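Side-chain contacts in coat protein (Papaya mosaic virus, PDB 4DOX), which probably assembles into the helical protein shell of a flexible filamentous plant virus, enclosing its RNA genome: residues Phe66-Gly71 with Ala136-Phe141; Leu61-Phe66 with Arg104-Tyr109; Asn31-Gln36 with Val147-Ala152; Ser55-Ala60 with Arg108-Ile113. All blocks are in the same frame, centred on the assembly; numbering follows the deposited sequence.

Contact 1 (Phe66-Gly71 with Ala136-Phe141); sequences FCYDNG and AKFAAF
Tyr68 reaches across to Phe141 with one flank of its phenol ring and to Phe138 with its hydroxyl. Tyr68 CE1 stands over one face of the Phe141 ring, toward the rim, with Phe141 CD2 at 3.5 Å. The ring centroids of Tyr68 and Phe141 are 4.6 Å apart and the planes meet at 37°, an oblique pair that is neither a parallel stack nor a T-shaped one. Torsions on both sides account for this overlap. Tyr68 extends with CG trans to its own nitrogen (chi1 -175°), which carries the ring outward from the helix, whereas Phe141 tucks its ring between its backbone N and carbonyl carbon (chi1 58°) and so offers a face.

At the far end of the phenol, Tyr68 OH lies in the plane of the Phe138 ring, 3.7 Å from the edge atom Phe138 CD2. Water 1 sits in the plane of the Tyr68 ring, 2.5 Å from Tyr68 OH, and donates to Phe138 O at 2.6 Å, tying the hydroxyl to the backbone of the 3-10 turn. Near the base of the side chain, water 2 lies 2.8 Å from Tyr68 O and 2.9 Å from the carbonyl O of Ala140, the residue at the centre of an inverse gamma turn; with further acceptors nearby, it probably cannot serve all of them at once.

The C-terminal turn of helix 56-70 is thus joined to the long loop that precedes helix 165-172. Helix 111-118 packs alongside, through Ile114 and Arg118 against Tyr68 and Trp115 against Phe141, while Glu167 of helix 165-172 touches Phe138.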
loop_
_atom_site.group_PDB
_atom_site.type_symbol
_atom_site.label_atom_id
_atom_site.label_comp_id
_atom_site.label_asym_id
_atom_site.label_seq_id
_atom_site.Cartn_x
_atom_site.Cartn_y
_atom_site.Cartn_z
ATOM N N PHE A 66 10.561 0.965 -2.023
ATOM C CA PHE A 66 11.493 1.544 -1.069
ATOM C C PHE A 66 11.022 1.145 0.321
ATOM O O PHE A 66 11.839 0.779 1.168
ATOM C CB PHE A 66 11.557 3.075 -1.181
ATOM C CG PHE A 66 12.338 3.701 -0.062
ATOM C CD1 PHE A 66 13.706 3.923 -0.188
ATOM C CD2 PHE A 66 11.720 3.998 1.158
ATOM C CE1 PHE A 66 14.434 4.463 0.884
ATOM C CE2 PHE A 66 12.430 4.541 2.212
ATOM C CZ PHE A 66 13.787 4.754 2.093
ATOM N N CYS A 67 9.698 1.195 0.533
ATOM C CA CYS A 67 9.080 0.867 1.838
ATOM C C CYS A 67 9.131 -0.610 2.171
ATOM O O CYS A 67 9.246 -0.978 3.362
ATOM C CB CYS A 67 7.660 1.394 1.917
ATOM S SG CYS A 67 7.704 3.207 2.009
ATOM N N TYR A 68 9.094 -1.445 1.123
ATOM C CA TYR A 68 9.325 -2.883 1.254
ATOM C C TYR A 68 10.641 -3.190 1.983
ATOM O O TYR A 68 10.674 -4.133 2.799
ATOM C CB TYR A 68 9.283 -3.559 -0.115
ATOM C CG TYR A 68 9.402 -5.069 -0.105
ATOM C CD1 TYR A 68 8.255 -5.871 -0.084
ATOM C CD2 TYR A 68 10.654 -5.688 -0.160
ATOM C CE1 TYR A 68 8.341 -7.271 -0.110
ATOM C CE2 TYR A 68 10.776 -7.071 -0.182
ATOM C CZ TYR A 68 9.623 -7.891 -0.159
ATOM O OH TYR A 68 9.734 -9.307 -0.164
ATOM N N ASP A 69 11.701 -2.395 1.724
ATOM C CA ASP A 69 13.014 -2.582 2.419
ATOM C C ASP A 69 13.083 -1.783 3.731
ATOM O O ASP A 69 13.496 -2.293 4.777
ATOM C CB ASP A 69 14.224 -2.300 1.493
ATOM C CG ASP A 69 14.270 -3.248 0.262
ATOM O OD1 ASP A 69 14.279 -4.492 0.473
ATOM O OD2 ASP A 69 14.265 -2.765 -0.928
ATOM N N ASN A 70 12.618 -0.540 3.671
ATOM C CA ASN A 70 12.926 0.439 4.716
ATOM C C ASN A 70 11.832 0.737 5.753
ATOM O O ASN A 70 12.111 1.379 6.736
ATOM C CB ASN A 70 13.420 1.726 4.068
ATOM C CG ASN A 70 14.701 1.514 3.239
ATOM O OD1 ASN A 70 15.782 1.302 3.792
ATOM N ND2 ASN A 70 14.576 1.573 1.915
ATOM N N GLY A 71 10.604 0.248 5.559
ATOM C CA GLY A 71 9.508 0.635 6.438
ATOM C C GLY A 71 8.616 1.679 5.794
ATOM O O GLY A 71 9.025 2.369 4.869
ATOM N N ALA A 136 10.752 -17.314 7.047
ATOM C CA ALA A 136 9.646 -16.354 7.111
ATOM C C ALA A 136 10.039 -15.016 6.493
ATOM O O ALA A 136 9.326 -14.049 6.573
ATOM C CB ALA A 136 9.158 -16.174 8.535
ATOM N N LYS A 137 11.187 -15.011 5.844
ATOM C CA LYS A 137 11.860 -13.858 5.296
ATOM C C LYS A 137 11.010 -12.883 4.496
ATOM O O LYS A 137 11.164 -11.673 4.605
ATOM C CB LYS A 137 12.734 -14.423 4.240
ATOM C CG LYS A 137 14.108 -14.426 4.476
ATOM C CD LYS A 137 14.706 -14.141 3.163
ATOM C CE LYS A 137 14.986 -15.331 2.355
ATOM N NZ LYS A 137 16.073 -16.028 3.011
ATOM N N PHE A 138 10.161 -13.450 3.639
ATOM C CA PHE A 138 9.388 -12.727 2.651
ATOM C C PHE A 138 8.170 -12.089 3.269
ATOM O O PHE A 138 7.410 -11.430 2.599
ATOM C CB PHE A 138 9.068 -13.637 1.468
ATOM C CG PHE A 138 10.250 -13.898 0.615
ATOM C CD1 PHE A 138 10.898 -15.137 0.617
ATOM C CD2 PHE A 138 10.778 -12.869 -0.145
ATOM C CE1 PHE A 138 12.034 -15.337 -0.160
ATOM C CE2 PHE A 138 11.905 -13.060 -0.912
ATOM C CZ PHE A 138 12.532 -14.300 -0.926
ATOM N N ALA A 139 8.038 -12.280 4.574
ATOM C CA ALA A 139 6.993 -11.693 5.383
ATOM C C ALA A 139 7.480 -10.426 6.104
ATOM O O ALA A 139 6.706 -9.746 6.762
ATOM C CB ALA A 139 6.541 -12.705 6.373
ATOM N N ALA A 140 8.774 -10.118 5.985
ATOM C CA ALA A 140 9.381 -9.089 6.883
ATOM C C ALA A 140 9.238 -7.652 6.339
ATOM O O ALA A 140 10.225 -6.891 6.271
ATOM C CB ALA A 140 10.841 -9.432 7.256
ATOM N N PHE A 141 8.027 -7.317 5.908
ATOM C CA PHE A 141 7.718 -5.937 5.623
ATOM C C PHE A 141 6.473 -5.537 6.354
ATOM O O PHE A 141 5.602 -6.390 6.651
ATOM C CB PHE A 141 7.665 -5.600 4.126
ATOM C CG PHE A 141 6.671 -6.390 3.313
ATOM C CD1 PHE A 141 5.589 -5.745 2.707
ATOM C CD2 PHE A 141 6.862 -7.765 3.054
ATOM C CE1 PHE A 141 4.662 -6.490 1.919
ATOM C CE2 PHE A 141 5.962 -8.486 2.274
ATOM C CZ PHE A 141 4.870 -7.857 1.702
HETATM O O HOH W 1 7.686 -10.656 0.122
HETATM O O HOH W 2 10.941 -4.135 5.611
#

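Contact 2 (Leu61-Phe66 with Arg104-Tyr109); sequences LELVNF and RKFCRY
Phe106 presents the CE1 corner of its ring to two branched side chains, Leu63 and Val64, which lie on opposite sides of the ring plane. Both approach obliquely, beyond the rim, so neither sits squarely over a face or in line with an edge. Leu63 CD2 is 4.4 Å from Phe106 CE1 on one side, and Val64 CG2 is likewise 4.4 Å from Phe106 CE1 on the other. Phe106 reaches into this fork because its CG lies trans to the backbone nitrogen (chi1 -175°), directing the ring at the other helix.

The second methyl of Val64 is used elsewhere: Val64 CG1 rests 4.3 Å from Cys107 O, a loose contact with the backbone. Val64 CA and Cys107 CA, 5.4 Å apart, are the nearest pair of CA atoms across the two helical segments. All four residues are buried, and the contact is wholly apolar apart from that carbonyl.

The two helical segments pass 9.9 Å apart at a signed crossing angle of -107°, nearly perpendicular, which limits the contact to a small patch. Val96 of helix 89-98 touches Leu63 and Phe106, Val42 of helix 36-48 backs Phe106, and Ile114 of helix 111-118 adjoins Val64.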
loop_
_atom_site.group_PDB
_atom_site.type_symbol
_atom_site.label_atom_id
_atom_site.label_comp_id
_atom_site.label_asym_id
_atom_site.label_seq_id
_atom_site.Cartn_x
_atom_site.Cartn_y
_atom_site.Cartn_z
ATOM N N LEU A 61 4.805 2.492 -7.479
ATOM C CA LEU A 61 5.476 1.236 -7.034
ATOM C C LEU A 61 6.937 1.409 -6.638
ATOM O O LEU A 61 7.497 0.576 -5.925
ATOM C CB LEU A 61 5.414 0.150 -8.095
ATOM C CG LEU A 61 4.387 -0.974 -8.008
ATOM C CD1 LEU A 61 3.827 -1.139 -6.652
ATOM C CD2 LEU A 61 3.314 -0.650 -8.974
ATOM N N GLU A 62 7.553 2.475 -7.136
ATOM C CA GLU A 62 8.925 2.768 -6.780
ATOM C C GLU A 62 9.030 3.153 -5.319
ATOM O O GLU A 62 9.982 2.768 -4.645
ATOM C CB GLU A 62 9.475 3.875 -7.651
ATOM C CG GLU A 62 9.647 3.458 -9.092
ATOM C CD GLU A 62 10.065 4.616 -9.957
ATOM O OE1 GLU A 62 10.895 5.436 -9.513
ATOM O OE2 GLU A 62 9.554 4.700 -11.091
ATOM N N LEU A 63 8.030 3.888 -4.829
ATOM C CA LEU A 63 7.984 4.266 -3.426
ATOM C C LEU A 63 7.640 3.032 -2.605
ATOM O O LEU A 63 8.254 2.788 -1.541
ATOM C CB LEU A 63 6.980 5.391 -3.184
ATOM C CG LEU A 63 6.626 5.780 -1.745
ATOM C CD1 LEU A 63 7.804 6.329 -1.002
ATOM C CD2 LEU A 63 5.581 6.815 -1.811
ATOM N N VAL A 64 6.697 2.240 -3.119
ATOM C CA VAL A 64 6.333 0.974 -2.466
ATOM C C VAL A 64 7.526 0.045 -2.277
ATOM O O VAL A 64 7.711 -0.531 -1.195
ATOM C CB VAL A 64 5.203 0.243 -3.214
ATOM C CG1 VAL A 64 4.779 -0.969 -2.433
ATOM C CG2 VAL A 64 4.032 1.221 -3.455
ATOM N N ASN A 65 8.331 -0.105 -3.321
ATOM C CA ASN A 65 9.538 -0.879 -3.219
ATOM C C ASN A 65 10.417 -0.354 -2.106
ATOM O O ASN A 65 10.968 -1.113 -1.332
ATOM C CB ASN A 65 10.323 -0.789 -4.523
ATOM C CG ASN A 65 11.444 -1.855 -4.625
ATOM O OD1 ASN A 65 11.203 -3.076 -4.506
ATOM N ND2 ASN A 65 12.658 -1.391 -4.871
ATOM N N PHE A 66 10.561 0.965 -2.023
ATOM C CA PHE A 66 11.493 1.544 -1.069
ATOM C C PHE A 66 11.022 1.145 0.321
ATOM O O PHE A 66 11.839 0.779 1.168
ATOM C CB PHE A 66 11.557 3.075 -1.181
ATOM C CG PHE A 66 12.338 3.701 -0.062
ATOM C CD1 PHE A 66 13.706 3.923 -0.188
ATOM C CD2 PHE A 66 11.720 3.998 1.158
ATOM C CE1 PHE A 66 14.434 4.463 0.884
ATOM C CE2 PHE A 66 12.430 4.541 2.212
ATOM C CZ PHE A 66 13.787 4.754 2.093
ATOM N N ARG A 104 1.775 4.194 5.148
ATOM C CA ARG A 104 1.567 2.787 5.449
ATOM C C ARG A 104 0.357 2.248 4.714
ATOM O O ARG A 104 0.424 1.162 4.141
ATOM C CB ARG A 104 1.437 2.575 6.955
ATOM C CG ARG A 104 0.821 1.236 7.384
ATOM C CD ARG A 104 1.756 0.112 7.634
ATOM N NE ARG A 104 3.088 0.502 8.101
ATOM C CZ ARG A 104 3.529 0.491 9.370
ATOM N NH1 ARG A 104 2.737 0.150 10.358
ATOM N NH2 ARG A 104 4.778 0.841 9.651
ATOM N N LYS A 105 -0.734 3.013 4.727
ATOM C CA LYS A 105 -1.965 2.584 4.079
ATOM C C LYS A 105 -1.774 2.552 2.597
ATOM O O LYS A 105 -2.288 1.643 1.952
ATOM C CB LYS A 105 -3.170 3.470 4.454
ATOM C CG LYS A 105 -3.752 3.072 5.756
ATOM C CD LYS A 105 -4.618 4.156 6.336
ATOM C CE LYS A 105 -4.976 3.839 7.800
ATOM N NZ LYS A 105 -6.097 4.728 8.213
ATOM N N PHE A 106 -1.062 3.537 2.049
ATOM C CA PHE A 106 -0.779 3.582 0.628
ATOM C C PHE A 106 0.038 2.351 0.179
ATOM O O PHE A 106 -0.256 1.739 -0.842
ATOM C CB PHE A 106 0.028 4.843 0.320
ATOM C CG PHE A 106 0.293 5.073 -1.170
ATOM C CD1 PHE A 106 1.543 4.792 -1.732
ATOM C CD2 PHE A 106 -0.700 5.583 -2.002
ATOM C CE1 PHE A 106 1.790 5.000 -3.092
ATOM C CE2 PHE A 106 -0.443 5.816 -3.391
ATOM C CZ PHE A 106 0.808 5.523 -3.924
ATOM N N CYS A 107 1.088 1.999 0.927
ATOM C CA CYS A 107 1.890 0.817 0.570
ATOM C C CYS A 107 1.035 -0.443 0.658
ATOM O O CYS A 107 1.164 -1.317 -0.186
ATOM C CB CYS A 107 3.151 0.704 1.435
ATOM S SG CYS A 107 4.278 2.139 1.145
ATOM N N ARG A 108 0.130 -0.494 1.644
ATOM C CA ARG A 108 -0.678 -1.652 1.892
ATOM C C ARG A 108 -1.552 -1.908 0.686
ATOM O O ARG A 108 -1.811 -3.064 0.355
ATOM C CB ARG A 108 -1.542 -1.427 3.111
ATOM C CG ARG A 108 -2.088 -2.707 3.658
ATOM C CD ARG A 108 -2.881 -2.478 4.878
ATOM N NE ARG A 108 -2.049 -2.465 6.072
ATOM C CZ ARG A 108 -1.988 -1.460 6.933
ATOM N NH1 ARG A 108 -2.722 -0.378 6.724
ATOM N NH2 ARG A 108 -1.185 -1.539 7.989
ATOM N N TYR A 109 -1.976 -0.822 0.024
ATOM C CA TYR A 109 -2.866 -0.878 -1.135
ATOM C C TYR A 109 -2.208 -1.564 -2.342
ATOM O O TYR A 109 -2.925 -2.028 -3.278
ATOM C CB TYR A 109 -3.333 0.542 -1.530
ATOM C CG TYR A 109 -4.218 0.576 -2.767
ATOM C CD1 TYR A 109 -5.515 -0.022 -2.770
ATOM C CD2 TYR A 109 -3.790 1.212 -3.927
ATOM C CE1 TYR A 109 -6.368 0.015 -3.914
ATOM C CE2 TYR A 109 -4.625 1.255 -5.093
ATOM C CZ TYR A 109 -5.913 0.647 -5.072
ATOM O OH TYR A 109 -6.693 0.682 -6.207
#

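Contact 3 (Asn31-Gln36 with Val147-Ala152); sequences NLLPSQ and VENPAA
Leu33 meets the opposite loop with a single methyl. Leu33 CD1 lies 3.5 Å from Ala151 CB, 3.6 Å from Ala152 N and 3.8 Å from Asn149 OD1, so the apolar branch rests in the bend of a tight turn, with the polar atoms as near neighbours rather than bonding partners. The leucine reaches there with CG trans to its carbonyl carbon and CD1 extended (chi1 -60°, chi2 179°).

The next shell explains the shape of that bend. Asn149 OD1 is already engaged: Ala151 N donates to it at 3.0 Å, in the carbonyl plane and with an N-H...O angle of 149°. This bond fixes the Asn149 amide at the start of the turn, and a weak backbone bond from Ala152 N to Asn149 O, at 3.1 Å, closes the type I turn around Pro150 and Ala151.

Farther out, Arg108 of helix 103-108 touches Leu33, and Pro112 of helix 111-118 touches Ala152. On the other side of the contact, Ser35 caps the start of helix 36-48 with its side chain, and its backbone N bonds to Gln38 OE1, as in a capping box.

The arrangement is therefore an Asx turn superposed on a type I beta turn, packed against the linker that leads into an N-capped helix.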
loop_
_atom_site.group_PDB
_atom_site.type_symbol
_atom_site.label_atom_id
_atom_site.label_comp_id
_atom_site.label_asym_id
_atom_site.label_seq_id
_atom_site.Cartn_x
_atom_site.Cartn_y
_atom_site.Cartn_z
ATOM N N ASN A 31 -10.506 0.624 7.206
ATOM C CA ASN A 31 -9.616 1.386 8.084
ATOM C C ASN A 31 -8.141 1.057 7.849
ATOM O O ASN A 31 -7.259 1.516 8.576
ATOM C CB ASN A 31 -10.015 1.283 9.566
ATOM C CG ASN A 31 -10.013 -0.140 10.123
ATOM O OD1 ASN A 31 -9.507 -1.057 9.527
ATOM N ND2 ASN A 31 -10.569 -0.300 11.313
ATOM N N LEU A 32 -7.875 0.256 6.824
ATOM C CA LEU A 32 -6.535 -0.208 6.566
ATOM C C LEU A 32 -6.058 0.280 5.184
ATOM O O LEU A 32 -4.883 0.238 4.905
ATOM C CB LEU A 32 -6.470 -1.747 6.670
ATOM C CG LEU A 32 -6.556 -2.460 8.034
ATOM C CD1 LEU A 32 -6.560 -3.966 7.845
ATOM C CD2 LEU A 32 -5.449 -2.059 9.047
ATOM N N LEU A 33 -6.964 0.715 4.318
ATOM C CA LEU A 33 -6.603 1.189 2.991
ATOM C C LEU A 33 -7.013 2.677 2.779
ATOM O O LEU A 33 -7.913 3.197 3.428
ATOM C CB LEU A 33 -7.232 0.282 1.932
ATOM C CG LEU A 33 -6.865 -1.201 1.916
ATOM C CD1 LEU A 33 -7.605 -1.964 0.787
ATOM C CD2 LEU A 33 -5.376 -1.401 1.758
ATOM N N PRO A 34 -6.320 3.386 1.897
ATOM C CA PRO A 34 -6.765 4.767 1.724
ATOM C C PRO A 34 -8.143 4.719 1.095
ATOM O O PRO A 34 -8.467 3.742 0.408
ATOM C CB PRO A 34 -5.775 5.341 0.703
ATOM C CG PRO A 34 -4.599 4.381 0.706
ATOM C CD PRO A 34 -5.171 3.036 1.039
ATOM N N SER A 35 -8.958 5.734 1.324
ATOM C CA SER A 35 -10.233 5.806 0.649
ATOM C C SER A 35 -10.034 5.978 -0.884
ATOM O O SER A 35 -8.923 6.255 -1.389
ATOM C CB SER A 35 -11.101 6.913 1.219
ATOM O OG SER A 35 -10.687 8.148 0.681
ATOM N N GLN A 36 -11.108 5.789 -1.630
ATOM C CA GLN A 36 -11.088 6.029 -3.063
ATOM C C GLN A 36 -10.700 7.480 -3.380
ATOM O O GLN A 36 -9.972 7.741 -4.325
ATOM C CB GLN A 36 -12.483 5.715 -3.651
ATOM C CG GLN A 36 -12.486 5.563 -5.191
ATOM C CD GLN A 36 -11.460 4.506 -5.649
ATOM O OE1 GLN A 36 -10.668 4.750 -6.579
ATOM N NE2 GLN A 36 -11.434 3.350 -4.961
ATOM N N VAL A 147 -1.194 -8.070 1.502
ATOM C CA VAL A 147 -1.003 -9.042 0.402
ATOM C C VAL A 147 -2.275 -9.834 0.042
ATOM O O VAL A 147 -2.607 -10.031 -1.149
ATOM C CB VAL A 147 0.150 -10.012 0.659
ATOM C CG1 VAL A 147 0.145 -11.140 -0.363
ATOM C CG2 VAL A 147 1.504 -9.283 0.617
ATOM N N GLU A 148 -2.984 -10.272 1.080
ATOM C CA GLU A 148 -4.180 -11.051 0.874
ATOM C C GLU A 148 -5.434 -10.216 1.042
ATOM O O GLU A 148 -6.509 -10.775 1.191
ATOM C CB GLU A 148 -4.194 -12.285 1.781
ATOM C CG GLU A 148 -3.057 -13.280 1.489
ATOM C CD GLU A 148 -3.059 -14.543 2.405
ATOM O OE1 GLU A 148 -2.927 -14.447 3.658
ATOM O OE2 GLU A 148 -3.151 -15.659 1.847
ATOM N N ASN A 149 -5.307 -8.890 1.004
ATOM C CA ASN A 149 -6.478 -8.041 1.005
ATOM C C ASN A 149 -7.085 -7.916 -0.410
ATOM O O ASN A 149 -6.446 -7.385 -1.339
ATOM C CB ASN A 149 -6.111 -6.688 1.564
ATOM C CG ASN A 149 -7.314 -5.898 2.021
ATOM O OD1 ASN A 149 -8.269 -5.709 1.264
ATOM N ND2 ASN A 149 -7.280 -5.433 3.246
ATOM N N PRO A 150 -8.316 -8.407 -0.599
ATOM C CA PRO A 150 -8.944 -8.338 -1.945
ATOM C C PRO A 150 -9.242 -6.913 -2.470
ATOM O O PRO A 150 -9.445 -6.730 -3.677
ATOM C CB PRO A 150 -10.246 -9.119 -1.756
ATOM C CG PRO A 150 -10.517 -9.039 -0.251
ATOM C CD PRO A 150 -9.196 -9.018 0.418
ATOM N N ALA A 151 -9.285 -5.925 -1.573
ATOM C CA ALA A 151 -9.509 -4.517 -1.931
ATOM C C ALA A 151 -8.173 -3.805 -2.320
ATOM O O ALA A 151 -8.174 -2.789 -3.038
ATOM C CB ALA A 151 -10.200 -3.802 -0.791
ATOM N N ALA A 152 -7.045 -4.351 -1.856
ATOM C CA ALA A 152 -5.742 -3.881 -2.290
ATOM C C ALA A 152 -5.629 -4.129 -3.785
ATOM O O ALA A 152 -6.338 -5.018 -4.293
ATOM C CB ALA A 152 -4.624 -4.629 -1.542
#

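Contact 4 (Ser55-Ala60 with Arg108-Ile113); sequences SVTTVA and RYFAPI
A type I beta turn from Arg108 to Ala111 links helix 103-108 to helix 111-118, and its Phe110 projects onto the N-terminal turns of helix 56-70, touching Ala60 and Thr57. The turn is closed by Ala111 N donating to Arg108 O at 3.1 Å; Phe110 is its third residue, with CB directed at the helix.

The far end of the Phe110 ring does the touching. Ala60 CB is 4.2 Å from Phe110 CZ, and Thr57 CG2 is 4.2 Å from Phe110 CE2; both methyls come in obliquely from the same side of the ring plane. Thr57 thus contributes its methyl branch. The two residues are three apart in sequence, close to one helical turn, so both face the same ring from one side of the helix.

The opposite face of Phe110 is met by its own neighbour: Tyr109 CD2 stands 3.5 Å above that face, toward the rim, while Phe110 CE1 lies in the plane of the Tyr109 ring at its edge. The aromatic ring is consequently packed between a tyrosine and the methyls of helix 56-70.

At the start of that helix, Ser55 O takes two donors, Val59 N at 2.9 Å and Thr58 OG1 at 3.1 Å. The hydroxyl comes in tilted 27° from the carbonyl plane, and this side-chain bond reinforces the first turn.

With the 8.9 Å between Ala60 CA and Phe110 CA bridged by a single aromatic ring, this is core packing of an all-helical coat protein fold, a turn between successive helices set against a third.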
loop_
_atom_site.group_PDB
_atom_site.type_symbol
_atom_site.label_atom_id
_atom_site.label_comp_id
_atom_site.label_asym_id
_atom_site.label_seq_id
_atom_site.Cartn_x
_atom_site.Cartn_y
_atom_site.Cartn_z
ATOM N N SER A 55 2.060 6.613 -16.228
ATOM C CA SER A 55 3.081 6.066 -15.357
ATOM C C SER A 55 2.774 6.115 -13.867
ATOM O O SER A 55 3.567 5.606 -13.055
ATOM C CB SER A 55 4.389 6.821 -15.568
ATOM O OG SER A 55 4.907 6.608 -16.858
ATOM N N VAL A 56 1.655 6.711 -13.475
ATOM C CA VAL A 56 1.442 6.901 -12.050
ATOM C C VAL A 56 1.490 5.615 -11.211
ATOM O O VAL A 56 1.979 5.651 -10.073
ATOM C CB VAL A 56 0.168 7.671 -11.726
ATOM C CG1 VAL A 56 0.176 9.026 -12.397
ATOM C CG2 VAL A 56 -1.109 6.844 -12.028
ATOM N N THR A 57 0.983 4.485 -11.729
ATOM C CA THR A 57 1.017 3.223 -10.946
ATOM C C THR A 57 2.438 2.677 -10.809
ATOM O O THR A 57 2.936 2.479 -9.673
ATOM C CB THR A 57 0.135 2.167 -11.548
ATOM O OG1 THR A 57 -1.162 2.736 -11.797
ATOM C CG2 THR A 57 0.044 0.907 -10.632
ATOM N N THR A 58 3.120 2.503 -11.949
ATOM C CA THR A 58 4.492 2.039 -11.916
ATOM C C THR A 58 5.391 2.959 -11.059
ATOM O O THR A 58 6.358 2.506 -10.417
ATOM C CB THR A 58 5.096 1.878 -13.323
ATOM O OG1 THR A 58 5.225 3.150 -13.960
ATOM C CG2 THR A 58 4.237 0.993 -14.208
ATOM N N VAL A 59 5.091 4.248 -11.058
ATOM C CA VAL A 59 5.965 5.189 -10.388
ATOM C C VAL A 59 5.653 5.103 -8.883
ATOM O O VAL A 59 6.560 5.031 -8.052
ATOM C CB VAL A 59 5.858 6.610 -11.032
ATOM C CG1 VAL A 59 6.391 7.700 -10.141
ATOM C CG2 VAL A 59 6.559 6.631 -12.364
ATOM N N ALA A 60 4.376 5.024 -8.531
ATOM C CA ALA A 60 4.012 4.761 -7.149
ATOM C C ALA A 60 4.750 3.545 -6.660
ATOM O O ALA A 60 5.274 3.548 -5.544
ATOM C CB ALA A 60 2.535 4.538 -7.011
ATOM N N ARG A 108 0.130 -0.494 1.644
ATOM C CA ARG A 108 -0.678 -1.652 1.892
ATOM C C ARG A 108 -1.552 -1.908 0.686
ATOM O O ARG A 108 -1.811 -3.064 0.355
ATOM C CB ARG A 108 -1.542 -1.427 3.111
ATOM C CG ARG A 108 -2.088 -2.707 3.658
ATOM C CD ARG A 108 -2.881 -2.478 4.878
ATOM N NE ARG A 108 -2.049 -2.465 6.072
ATOM C CZ ARG A 108 -1.988 -1.460 6.933
ATOM N NH1 ARG A 108 -2.722 -0.378 6.724
ATOM N NH2 ARG A 108 -1.185 -1.539 7.989
ATOM N N TYR A 109 -1.976 -0.822 0.024
ATOM C CA TYR A 109 -2.866 -0.878 -1.135
ATOM C C TYR A 109 -2.208 -1.564 -2.342
ATOM O O TYR A 109 -2.925 -2.028 -3.278
ATOM C CB TYR A 109 -3.333 0.542 -1.530
ATOM C CG TYR A 109 -4.218 0.576 -2.767
ATOM C CD1 TYR A 109 -5.515 -0.022 -2.770
ATOM C CD2 TYR A 109 -3.790 1.212 -3.927
ATOM C CE1 TYR A 109 -6.368 0.015 -3.914
ATOM C CE2 TYR A 109 -4.625 1.255 -5.093
ATOM C CZ TYR A 109 -5.913 0.647 -5.072
ATOM O OH TYR A 109 -6.693 0.682 -6.207
ATOM N N PHE A 110 -0.859 -1.586 -2.327
ATOM C CA PHE A 110 -0.058 -2.158 -3.393
ATOM C C PHE A 110 0.690 -3.395 -2.926
ATOM O O PHE A 110 1.482 -3.954 -3.665
ATOM C CB PHE A 110 0.960 -1.134 -3.887
ATOM C CG PHE A 110 0.334 0.075 -4.542
ATOM C CD1 PHE A 110 0.143 1.258 -3.824
ATOM C CD2 PHE A 110 -0.077 0.018 -5.882
ATOM C CE1 PHE A 110 -0.476 2.378 -4.432
ATOM C CE2 PHE A 110 -0.682 1.149 -6.501
ATOM C CZ PHE A 110 -0.870 2.335 -5.776
ATOM N N ALA A 111 0.444 -3.825 -1.694
ATOM C CA ALA A 111 1.115 -5.013 -1.157
ATOM C C ALA A 111 1.136 -6.195 -2.166
ATOM O O ALA A 111 2.216 -6.763 -2.396
ATOM C CB ALA A 111 0.550 -5.441 0.202
ATOM N N PRO A 112 -0.024 -6.544 -2.801
ATOM C CA PRO A 112 0.013 -7.754 -3.674
ATOM C C PRO A 112 0.945 -7.626 -4.880
ATOM O O PRO A 112 1.529 -8.612 -5.311
ATOM C CB PRO A 112 -1.447 -7.935 -4.109
ATOM C CG PRO A 112 -2.220 -7.235 -3.061
ATOM C CD PRO A 112 -1.401 -6.038 -2.661
ATOM N N ILE A 113 1.122 -6.411 -5.390
ATOM C CA ILE A 113 1.978 -6.207 -6.545
ATOM C C ILE A 113 3.457 -6.380 -6.132
ATOM O O ILE A 113 4.244 -7.012 -6.852
ATOM C CB ILE A 113 1.801 -4.804 -7.106
ATOM C CG1 ILE A 113 0.325 -4.433 -7.339
ATOM C CG2 ILE A 113 2.598 -4.648 -8.350
ATOM C CD1 ILE A 113 -0.430 -5.421 -8.202
#

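How the contacts relate
Helix 56-70 carries one side of contacts 4, 2 and 1 in chain order. Contacts 2 and 4 are the nearest pair, centres about 6 Å apart, and merge into one apolar core: Phe106 CZ lies 3.7 Å from Ala60 CB, and Val64 CG2 lies 3.9 Å from Phe110 CB. Contact 1 adjoins contact 2 where Cys67 CB is 3.5 Å from Cys107 SG, although their centres are about 11 Å apart. Contact 3 closes the longest stretch of chain, and the other three fall within its span. Arg108 NH1 is 2.9 Å from Leu32 O, a probable hydrogen bond tying the segment 31-36 to helix 103-108.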